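Local coordinates for protein lovastatin nonaketide synthase mokA (Monascus pilosus, PDB 6AD3) that catalyses, as a whole enzyme, the iterative nine-step building of the lovastatin polyketide, this chain being its condensation domain, at residues R114-R125 and E222-D233; A293-Q301 and E462-L470. The protein carries 1 engineered substitution. One frame throughout, in Å; residues are numbered along the deposited sequence.

Contact 1: R114-R125 and E222-D233; sequences RLSKALRAVLRR and EASQLYGGVTLD
A118 and A223 bring helix segments 114-125 and 222-227 together, their CA atoms 5.3 Å apart, where the two axes approach to 8.5 Å with 126° between their N-to-C directions. So close a crossing suits alanine: A118 CB rests 3.9 Å from L226 CB, A223 CB receives CD2 of L119, and L226 CD1 touches both A121 CB and V122 CG2.

Arginines flank this apolar seam. R114, bent at chi3 (63°), lays its guanidinium flat over one face of the Y227 ring, CZ 4.1 Å from the centroid, a cation-pi stack; its NH2 also donates to Y227 O at 2.8 Å, so ring and helix end share one cation. A Schellman motif then turns the chain at G229, whose positive phi favours glycine, and L232 and D233 come beside R125. There L232 CD1 lies over the R125 guanidinium, NH1 bonds to D233 O (3.0 Å) near the guanidinium plane, and NH2 makes a salt bridge to E222 OE1 (3.2 Å), met from above the carboxylate plane.

Y227 OH accepts the backbone N-H of D111, while L119 and L123 pack on V157 of strand 157-161, seating helix 112-125 on the five-stranded mixed sheet with helix 213-227 against it.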
loop_
_atom_site.group_PDB
_atom_site.type_symbol
_atom_site.label_atom_id
_atom_site.label_comp_id
_atom_site.label_asym_id
_atom_site.label_seq_id
_atom_site.Cartn_x
_atom_site.Cartn_y
_atom_site.Cartn_z
ATOM N N ARG A 114 -14.948 14.986 -22.708
ATOM C CA ARG A 114 -13.492 15.151 -22.730
ATOM C C ARG A 114 -12.807 14.251 -21.724
ATOM O O ARG A 114 -11.731 13.687 -22.017
ATOM C CB ARG A 114 -13.083 16.589 -22.510
ATOM C CG ARG A 114 -13.413 17.473 -23.697
ATOM C CD ARG A 114 -13.229 18.937 -23.376
ATOM N NE ARG A 114 -11.856 19.242 -23.056
ATOM C CZ ARG A 114 -11.448 20.367 -22.483
ATOM N NH1 ARG A 114 -12.325 21.274 -22.085
ATOM N NH2 ARG A 114 -10.157 20.562 -22.267
ATOM N N LEU A 115 -13.374 14.166 -20.523
ATOM C CA LEU A 115 -12.820 13.292 -19.495
ATOM C C LEU A 115 -12.891 11.829 -19.932
ATOM O O LEU A 115 -11.917 11.098 -19.807
ATOM C CB LEU A 115 -13.535 13.476 -18.181
ATOM C CG LEU A 115 -13.122 12.501 -17.073
ATOM C CD1 LEU A 115 -11.713 12.837 -16.655
ATOM C CD2 LEU A 115 -14.066 12.548 -15.869
ATOM N N SER A 116 -14.037 11.401 -20.458
ATOM C CA SER A 116 -14.174 10.023 -20.823
ATOM C C SER A 116 -13.227 9.657 -22.000
ATOM O O SER A 116 -12.589 8.622 -21.965
ATOM C CB SER A 116 -15.632 9.630 -21.050
ATOM O OG SER A 116 -16.101 10.230 -22.198
ATOM N N LYS A 117 -12.995 10.589 -22.916
ATOM C CA LYS A 117 -12.049 10.377 -23.979
ATOM C C LYS A 117 -10.615 10.264 -23.439
ATOM O O LYS A 117 -9.812 9.420 -23.897
ATOM C CB LYS A 117 -12.105 11.530 -24.966
ATOM C CG LYS A 117 -11.130 11.358 -26.117
ATOM C CD LYS A 117 -11.567 12.179 -27.326
ATOM C CE LYS A 117 -10.800 13.476 -27.415
ATOM N NZ LYS A 117 -9.719 13.358 -28.427
ATOM N N ALA A 118 -10.303 11.104 -22.463
ATOM C CA ALA A 118 -8.998 11.044 -21.823
ATOM C C ALA A 118 -8.772 9.704 -21.171
ATOM O O ALA A 118 -7.718 9.077 -21.360
ATOM C CB ALA A 118 -8.840 12.167 -20.807
ATOM N N LEU A 119 -9.736 9.263 -20.380
ATOM C CA LEU A 119 -9.569 8.027 -19.642
ATOM C C LEU A 119 -9.566 6.821 -20.585
ATOM O O LEU A 119 -8.777 5.910 -20.412
ATOM C CB LEU A 119 -10.653 7.870 -18.563
ATOM C CG LEU A 119 -10.583 8.895 -17.409
ATOM C CD1 LEU A 119 -11.863 8.971 -16.609
ATOM C CD2 LEU A 119 -9.394 8.554 -16.511
ATOM N N ARG A 120 -10.344 6.874 -21.668
ATOM C CA ARG A 120 -10.264 5.807 -22.666
ATOM C C ARG A 120 -8.863 5.678 -23.295
ATOM O O ARG A 120 -8.394 4.577 -23.577
ATOM C CB ARG A 120 -11.369 5.967 -23.747
ATOM C CG ARG A 120 -12.740 5.561 -23.235
ATOM C CD ARG A 120 -13.776 5.466 -24.367
ATOM N NE ARG A 120 -13.742 6.608 -25.277
ATOM C CZ ARG A 120 -14.463 7.717 -25.128
ATOM N NH1 ARG A 120 -15.373 7.805 -24.168
ATOM N NH2 ARG A 120 -14.345 8.700 -26.006
ATOM N N ALA A 121 -8.181 6.807 -23.455
ATOM C CA ALA A 121 -6.848 6.830 -24.037
ATOM C C ALA A 121 -5.820 6.278 -23.074
ATOM O O ALA A 121 -4.925 5.543 -23.501
ATOM C CB ALA A 121 -6.470 8.242 -24.476
ATOM N N VAL A 122 -6.042 6.483 -21.771
ATOM C CA VAL A 122 -5.188 5.880 -20.740
ATOM C C VAL A 122 -5.348 4.372 -20.765
ATOM O O VAL A 122 -4.338 3.637 -20.782
ATOM C CB VAL A 122 -5.507 6.412 -19.320
ATOM C CG1 VAL A 122 -4.727 5.659 -18.276
ATOM C CG2 VAL A 122 -5.226 7.902 -19.212
ATOM N N LEU A 123 -6.596 3.904 -20.894
ATOM C CA LEU A 123 -6.856 2.471 -21.004
ATOM C C LEU A 123 -6.160 1.835 -22.221
ATOM O O LEU A 123 -5.639 0.735 -22.142
ATOM C CB LEU A 123 -8.353 2.208 -21.032
ATOM C CG LEU A 123 -9.160 2.463 -19.768
ATOM C CD1 LEU A 123 -10.621 2.100 -20.008
ATOM C CD2 LEU A 123 -8.649 1.697 -18.552
ATOM N N ARG A 124 -6.233 2.505 -23.368
ATOM C CA ARG A 124 -5.588 2.045 -24.582
ATOM C C ARG A 124 -4.060 2.057 -24.516
ATOM O O ARG A 124 -3.405 1.137 -25.050
ATOM C CB ARG A 124 -6.030 2.916 -25.749
ATOM C CG ARG A 124 -5.295 2.675 -27.028
ATOM C CD ARG A 124 -6.094 3.270 -28.194
ATOM N NE ARG A 124 -6.594 4.617 -27.881
ATOM C CZ ARG A 124 -7.858 4.920 -27.541
ATOM N NH1 ARG A 124 -8.813 3.986 -27.490
ATOM N NH2 ARG A 124 -8.164 6.175 -27.254
ATOM N N ARG A 125 -3.484 3.079 -23.876
ATOM C CA ARG A 125 -2.022 3.233 -23.826
ATOM C C ARG A 125 -1.315 2.092 -23.155
ATOM O O ARG A 125 -0.153 1.776 -23.504
ATOM C CB ARG A 125 -1.635 4.555 -23.101
ATOM C CG ARG A 125 -1.501 5.729 -24.060
ATOM C CD ARG A 125 -1.486 7.054 -23.314
ATOM N NE ARG A 125 -0.364 7.124 -22.386
ATOM C CZ ARG A 125 0.896 7.330 -22.754
ATOM N NH1 ARG A 125 1.202 7.597 -24.042
ATOM N NH2 ARG A 125 1.808 7.433 -21.835
ATOM N N GLU A 222 -1.933 11.416 -16.116
ATOM C CA GLU A 222 -2.128 11.210 -17.544
ATOM C C GLU A 222 -3.467 11.737 -18.005
ATOM O O GLU A 222 -3.546 12.425 -19.026
ATOM C CB GLU A 222 -1.949 9.746 -17.932
ATOM C CG GLU A 222 -0.484 9.279 -17.891
ATOM C CD GLU A 222 -0.215 7.992 -18.692
ATOM O OE1 GLU A 222 0.959 7.618 -18.768
ATOM O OE2 GLU A 222 -1.118 7.457 -19.354
ATOM N N ALA A 223 -4.508 11.475 -17.228
ATOM C CA ALA A 223 -5.854 11.899 -17.586
ATOM C C ALA A 223 -5.994 13.431 -17.583
ATOM O O ALA A 223 -6.550 14.000 -18.522
ATOM C CB ALA A 223 -6.863 11.289 -16.630
ATOM N N SER A 224 -5.353 14.073 -16.619
ATOM C CA SER A 224 -5.325 15.527 -16.532
ATOM C C SER A 224 -4.649 16.123 -17.760
ATOM O O SER A 224 -5.160 17.099 -18.360
ATOM C CB SER A 224 -4.563 15.965 -15.278
ATOM O OG SER A 224 -4.475 17.396 -15.194
ATOM N N GLN A 225 -3.456 15.622 -18.062
ATOM C CA GLN A 225 -2.704 16.155 -19.197
ATOM C C GLN A 225 -3.487 15.956 -20.482
ATOM O O GLN A 225 -3.593 16.868 -21.298
ATOM C CB GLN A 225 -1.349 15.485 -19.306
ATOM C CG GLN A 225 -0.363 15.960 -18.283
ATOM C CD GLN A 225 0.937 15.282 -18.432
ATOM O OE1 GLN A 225 1.855 15.806 -19.083
ATOM N NE2 GLN A 225 1.014 14.073 -17.918
ATOM N N LEU A 226 -4.056 14.759 -20.670
ATOM C CA LEU A 226 -4.796 14.473 -21.908
ATOM C C LEU A 226 -6.025 15.353 -22.025
ATOM O O LEU A 226 -6.256 15.984 -23.055
ATOM C CB LEU A 226 -5.219 13.026 -21.975
ATOM C CG LEU A 226 -4.107 12.041 -22.322
ATOM C CD1 LEU A 226 -4.488 10.641 -21.938
ATOM C CD2 LEU A 226 -3.701 12.106 -23.787
ATOM N N TYR A 227 -6.739 15.503 -20.920
ATOM C CA TYR A 227 -7.878 16.404 -20.877
ATOM C C TYR A 227 -7.461 17.819 -21.278
ATOM O O TYR A 227 -8.193 18.517 -21.984
ATOM C CB TYR A 227 -8.482 16.404 -19.481
ATOM C CG TYR A 227 -9.715 17.274 -19.314
ATOM C CD1 TYR A 227 -9.610 18.631 -19.079
ATOM C CD2 TYR A 227 -10.968 16.712 -19.316
ATOM C CE1 TYR A 227 -10.750 19.422 -18.892
ATOM C CE2 TYR A 227 -12.103 17.471 -19.139
ATOM C CZ TYR A 227 -11.997 18.820 -18.888
ATOM O OH TYR A 227 -13.153 19.578 -18.712
ATOM N N GLY A 228 -6.309 18.245 -20.803
ATOM C CA GLY A 228 -5.792 19.578 -21.118
ATOM C C GLY A 228 -5.106 19.687 -22.466
ATOM O O GLY A 228 -4.465 20.667 -22.731
ATOM N N GLY A 229 -5.228 18.663 -23.296
ATOM C CA GLY A 229 -4.714 18.697 -24.667
ATOM C C GLY A 229 -3.205 18.449 -24.824
ATOM O O GLY A 229 -2.645 18.750 -25.860
ATOM N N VAL A 230 -2.541 17.925 -23.797
ATOM C CA VAL A 230 -1.147 17.496 -23.949
ATOM C C VAL A 230 -1.055 16.254 -24.803
ATOM O O VAL A 230 -1.920 15.377 -24.732
ATOM C CB VAL A 230 -0.496 17.208 -22.598
ATOM C CG1 VAL A 230 0.869 16.542 -22.801
ATOM C CG2 VAL A 230 -0.366 18.496 -21.816
ATOM N N THR A 231 0.031 16.150 -25.565
ATOM C CA THR A 231 0.359 14.929 -26.279
ATOM C C THR A 231 1.401 14.176 -25.463
ATOM O O THR A 231 2.477 14.695 -25.177
ATOM C CB THR A 231 0.948 15.212 -27.691
ATOM O OG1 THR A 231 0.031 16.023 -28.456
ATOM C CG2 THR A 231 1.201 13.895 -28.439
ATOM N N LEU A 232 1.008 13.049 -24.913
ATOM C CA LEU A 232 1.929 12.270 -24.121
ATOM C C LEU A 232 2.981 11.676 -25.061
ATOM O O LEU A 232 2.774 11.602 -26.271
ATOM C CB LEU A 232 1.180 11.160 -23.349
ATOM C CG LEU A 232 0.082 11.649 -22.384
ATOM C CD1 LEU A 232 -0.672 10.481 -21.740
ATOM C CD2 LEU A 232 0.699 12.555 -21.310
ATOM N N ASP A 233 4.106 11.267 -24.492
ATOM C CA ASP A 233 5.126 10.552 -25.229
ATOM C C ASP A 233 4.536 9.288 -25.830
ATOM O O ASP A 233 3.812 8.550 -25.149
ATOM C CB ASP A 233 6.267 10.162 -24.290
ATOM C CG ASP A 233 7.216 11.287 -24.027
ATOM O OD1 ASP A 233 7.188 12.287 -24.775
ATOM O OD2 ASP A 233 7.938 11.209 -23.021
#

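Contact 2: A293-Q301 and E462-L470; sequences ARQPNSWKQ and ERTPYDVVL
R463 runs along the tight turn of segment 293-301, every part of its side chain meeting that loop. Its CB lies 4.1 Å from W299 CB. With CG anti to its own carbonyl carbon (chi1 -65°) and the chain extended to NE, the aliphatic part follows the turn: CG passes W299 O, and CD comes close to both S298 O and W299 O, the latter at 3.4 Å. NE and CZ lie against K300 CA, which sits over one face of the guanidinium, and NH2 runs beside K300 CB. At the tip, NH1 donates to S298 O (3.0 Å); the bond lies in the guanidinium plane but comes to the carbonyl from 62° above its plane. The same NH1 also donates to a water. Arginine suits this place, being apolar along its length and a donor at its end.

W299 turns its indole over P465, whose CB lies 3.7 Å from the centroid of the six-membered ring, a CH-pi contact that suits proline, whose compact, rigid ring holds its CB hydrogens over the indole face. Two residues beyond P465, D467 is gripped end-on by R294: NH2 meets OD1 at 2.9 Å and NH1 meets OD2 at 3.1 Å, both on the syn side, with the flat groups 22° apart. R294 NE also bonds to A427 O. Q301 is joined largely through water: its NE2 donates to one at 2.7 Å that in turn bonds to E462 O, and its OE1 shares another with T464 OG1.

The turn from N297 to K300 is a type I' beta turn, closed by K300 N to N297 O, with positive phi at S298 and W299. It leads into strand 301-307, an edge of the six-stranded sheet, and packs on the crossover from strand 453-460 of the five-stranded sheet to strand 468-473, consistent with the two-subdomain, chloramphenicol acetyltransferase-like fold of condensation domains.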
loop_
_atom_site.group_PDB
_atom_site.type_symbol
_atom_site.label_atom_id
_atom_site.label_comp_id
_atom_site.label_asym_id
_atom_site.label_seq_id
_atom_site.Cartn_x
_atom_site.Cartn_y
_atom_site.Cartn_z
ATOM N N ALA A 293 -7.991 -15.465 22.391
ATOM C CA ALA A 293 -7.531 -16.065 21.167
ATOM C C ALA A 293 -7.785 -15.057 20.060
ATOM O O ALA A 293 -8.745 -14.304 20.123
ATOM C CB ALA A 293 -8.293 -17.354 20.898
ATOM N N ARG A 294 -6.926 -15.063 19.054
ATOM C CA ARG A 294 -7.165 -14.343 17.831
ATOM C C ARG A 294 -8.393 -14.913 17.121
ATOM O O ARG A 294 -8.499 -16.117 16.956
ATOM C CB ARG A 294 -5.915 -14.441 16.922
ATOM C CG ARG A 294 -4.634 -13.942 17.597
ATOM C CD ARG A 294 -3.395 -14.151 16.716
ATOM N NE ARG A 294 -3.504 -13.458 15.444
ATOM C CZ ARG A 294 -2.908 -12.312 15.162
ATOM N NH1 ARG A 294 -2.170 -11.707 16.051
ATOM N NH2 ARG A 294 -3.106 -11.740 14.003
ATOM N N GLN A 295 -9.371 -14.058 16.843
ATOM C CA GLN A 295 -10.671 -14.496 16.338
ATOM C C GLN A 295 -10.743 -14.345 14.807
ATOM O O GLN A 295 -10.829 -13.228 14.333
ATOM C CB GLN A 295 -11.775 -13.627 16.986
ATOM C CG GLN A 295 -13.009 -14.380 17.419
ATOM C CD GLN A 295 -12.702 -15.478 18.412
ATOM O OE1 GLN A 295 -11.902 -15.297 19.335
ATOM N NE2 GLN A 295 -13.282 -16.648 18.188
ATOM N N PRO A 296 -10.837 -15.475 14.054
ATOM C CA PRO A 296 -10.818 -15.423 12.586
ATOM C C PRO A 296 -11.853 -14.456 12.038
ATOM O O PRO A 296 -12.981 -14.406 12.521
ATOM C CB PRO A 296 -11.107 -16.865 12.181
ATOM C CG PRO A 296 -10.551 -17.670 13.315
ATOM C CD PRO A 296 -10.873 -16.864 14.540
ATOM N N ASN A 297 -11.387 -13.518 11.228
ATOM C CA ASN A 297 -12.227 -12.431 10.739
ATOM C C ASN A 297 -11.902 -12.028 9.286
ATOM O O ASN A 297 -12.226 -10.931 8.886
ATOM C CB ASN A 297 -12.042 -11.182 11.628
ATOM C CG ASN A 297 -13.134 -11.021 12.676
ATOM O OD1 ASN A 297 -13.062 -11.602 13.770
ATOM N ND2 ASN A 297 -14.091 -10.140 12.396
ATOM N N SER A 298 -11.307 -12.927 8.502
ATOM C CA SER A 298 -10.948 -12.620 7.115
ATOM C C SER A 298 -10.200 -11.268 7.033
ATOM O O SER A 298 -10.309 -10.563 6.040
ATOM C CB SER A 298 -12.178 -12.643 6.214
ATOM O OG SER A 298 -12.684 -13.970 6.162
ATOM N N TRP A 299 -9.314 -11.053 8.008
ATOM C CA TRP A 299 -8.395 -9.901 8.031
ATOM C C TRP A 299 -9.163 -8.590 8.017
ATOM O O TRP A 299 -8.581 -7.533 7.739
ATOM C CB TRP A 299 -7.452 -9.938 6.836
ATOM C CG TRP A 299 -6.536 -11.062 6.800
ATOM C CD1 TRP A 299 -6.263 -11.951 7.804
ATOM C CD2 TRP A 299 -5.718 -11.433 5.704
ATOM N NE1 TRP A 299 -5.425 -12.934 7.341
ATOM C CE2 TRP A 299 -5.092 -12.634 6.037
ATOM C CE3 TRP A 299 -5.491 -10.874 4.429
ATOM C CZ2 TRP A 299 -4.212 -13.269 5.177
ATOM C CZ3 TRP A 299 -4.641 -11.507 3.576
ATOM C CH2 TRP A 299 -4.023 -12.711 3.940
ATOM N N LYS A 300 -10.369 -8.592 8.577
ATOM C CA LYS A 300 -11.079 -7.348 8.761
ATOM C C LYS A 300 -10.319 -6.428 9.702
ATOM O O LYS A 300 -9.746 -6.899 10.695
ATOM C CB LYS A 300 -12.493 -7.599 9.326
ATOM C CG LYS A 300 -13.260 -6.306 9.541
ATOM C CD LYS A 300 -14.698 -6.566 9.921
ATOM C CE LYS A 300 -14.825 -6.956 11.384
ATOM N NZ LYS A 300 -15.624 -5.969 12.169
ATOM N N GLN A 301 -10.252 -5.136 9.355
ATOM C CA GLN A 301 -9.497 -4.148 10.133
ATOM C C GLN A 301 -10.380 -3.031 10.653
ATOM O O GLN A 301 -11.399 -2.677 10.025
ATOM C CB GLN A 301 -8.333 -3.530 9.307
ATOM C CG GLN A 301 -7.254 -4.544 8.932
ATOM C CD GLN A 301 -6.345 -4.098 7.784
ATOM O OE1 GLN A 301 -5.104 -3.891 7.970
ATOM N NE2 GLN A 301 -6.951 -3.798 6.662
ATOM N N GLU A 462 -7.000 -2.812 -0.139
ATOM C CA GLU A 462 -7.221 -4.202 0.196
ATOM C C GLU A 462 -6.914 -4.462 1.645
ATOM O O GLU A 462 -6.020 -3.852 2.209
ATOM C CB GLU A 462 -6.337 -5.122 -0.663
ATOM C CG GLU A 462 -4.834 -4.889 -0.459
ATOM C CD GLU A 462 -3.955 -5.888 -1.174
ATOM O OE1 GLU A 462 -4.500 -6.799 -1.829
ATOM O OE2 GLU A 462 -2.719 -5.691 -1.178
ATOM N N ARG A 463 -7.573 -5.477 2.199
ATOM C CA ARG A 463 -7.188 -6.002 3.508
ATOM C C ARG A 463 -5.842 -6.685 3.398
ATOM O O ARG A 463 -5.435 -7.098 2.308
ATOM C CB ARG A 463 -8.215 -7.012 4.021
ATOM C CG ARG A 463 -9.573 -6.397 4.294
ATOM C CD ARG A 463 -10.512 -7.413 4.947
ATOM N NE ARG A 463 -11.875 -6.905 5.055
ATOM C CZ ARG A 463 -12.920 -7.648 5.437
ATOM N NH1 ARG A 463 -12.757 -8.915 5.843
ATOM N NH2 ARG A 463 -14.113 -7.089 5.542
ATOM N N THR A 464 -5.137 -6.705 4.528
ATOM C CA THR A 464 -3.854 -7.366 4.650
ATOM C C THR A 464 -3.840 -8.104 5.990
ATOM O O THR A 464 -4.703 -7.863 6.831
ATOM C CB THR A 464 -2.680 -6.365 4.586
ATOM O OG1 THR A 464 -2.633 -5.604 5.785
ATOM C CG2 THR A 464 -2.815 -5.435 3.438
ATOM N N PRO A 465 -2.874 -9.008 6.186
ATOM C CA PRO A 465 -2.891 -9.836 7.383
ATOM C C PRO A 465 -2.258 -9.176 8.599
ATOM O O PRO A 465 -2.233 -9.778 9.690
ATOM C CB PRO A 465 -2.062 -11.054 6.972
ATOM C CG PRO A 465 -1.133 -10.517 5.975
ATOM C CD PRO A 465 -1.952 -9.544 5.184
ATOM N N TYR A 466 -1.693 -7.990 8.421
ATOM C CA TYR A 466 -0.822 -7.411 9.450
ATOM C C TYR A 466 -1.597 -6.901 10.688
ATOM O O TYR A 466 -2.623 -6.238 10.556
ATOM C CB TYR A 466 0.030 -6.298 8.813
ATOM C CG TYR A 466 0.854 -6.833 7.685
ATOM C CD1 TYR A 466 1.925 -7.694 7.923
ATOM C CD2 TYR A 466 0.489 -6.613 6.363
ATOM C CE1 TYR A 466 2.596 -8.326 6.888
ATOM C CE2 TYR A 466 1.186 -7.215 5.326
ATOM C CZ TYR A 466 2.216 -8.104 5.600
ATOM O OH TYR A 466 2.875 -8.741 4.597
ATOM N N ASP A 467 -1.035 -7.138 11.882
ATOM C CA ASP A 467 -1.685 -6.743 13.139
ATOM C C ASP A 467 -1.899 -5.235 13.181
ATOM O O ASP A 467 -2.944 -4.779 13.622
ATOM C CB ASP A 467 -0.859 -7.159 14.354
ATOM C CG ASP A 467 -0.935 -8.651 14.660
ATOM O OD1 ASP A 467 -1.363 -9.451 13.818
ATOM O OD2 ASP A 467 -0.585 -9.006 15.793
ATOM N N VAL A 468 -0.880 -4.474 12.785
ATOM C CA VAL A 468 -0.909 -3.026 12.867
ATOM C C VAL A 468 -0.267 -2.430 11.620
ATOM O O VAL A 468 0.768 -2.895 11.148
ATOM C CB VAL A 468 -0.192 -2.506 14.148
ATOM C CG1 VAL A 468 1.172 -3.070 14.251
ATOM C CG2 VAL A 468 -0.171 -0.976 14.202
ATOM N N VAL A 469 -0.983 -1.505 11.023
ATOM C CA VAL A 469 -0.540 -0.837 9.827
ATOM C C VAL A 469 -0.702 0.653 10.055
ATOM O O VAL A 469 -1.817 1.136 10.368
ATOM C CB VAL A 469 -1.313 -1.271 8.600
ATOM C CG1 VAL A 469 -0.793 -0.532 7.349
ATOM C CG2 VAL A 469 -1.253 -2.790 8.392
ATOM N N LEU A 470 0.371 1.394 9.811
ATOM C CA LEU A 470 0.349 2.844 9.811
ATOM C C LEU A 470 0.633 3.317 8.378
ATOM O O LEU A 470 1.710 3.021 7.818
ATOM C CB LEU A 470 1.412 3.407 10.763
ATOM C CG LEU A 470 1.692 4.908 10.652
ATOM C CD1 LEU A 470 0.441 5.698 10.918
ATOM C CD2 LEU A 470 2.770 5.341 11.634
HETATM O O HOH W 1 -3.629 -11.976 10.937
HETATM O O HOH W 2 -15.096 -10.050 7.110
HETATM O O HOH W 3 -3.424 -2.942 5.546
HETATM O O HOH W 4 -5.958 -2.504 4.530
HETATM O O HOH W 5 -4.112 -4.008 10.689
#

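How the contacts relate
Contacts 1 and 2 share no segment and lie on opposite sides of the chain's centre, their nearest atoms about 19 Å apart. Both are partly buried, but contact 2 is the more central, about 15 Å from the chain's centre to its own, against about 25 Å for contact 1. Contact 1 joins two helices beside the five-stranded sheet, and small apolar residues let them come close. Contact 2 joins irregular chain at the six-stranded sheet, where an indole on a proline and bridging waters take the place of the regular packing of helices. Arginines serve both: each contact combines a carboxylate partner with arginine bonds to backbone carbonyls.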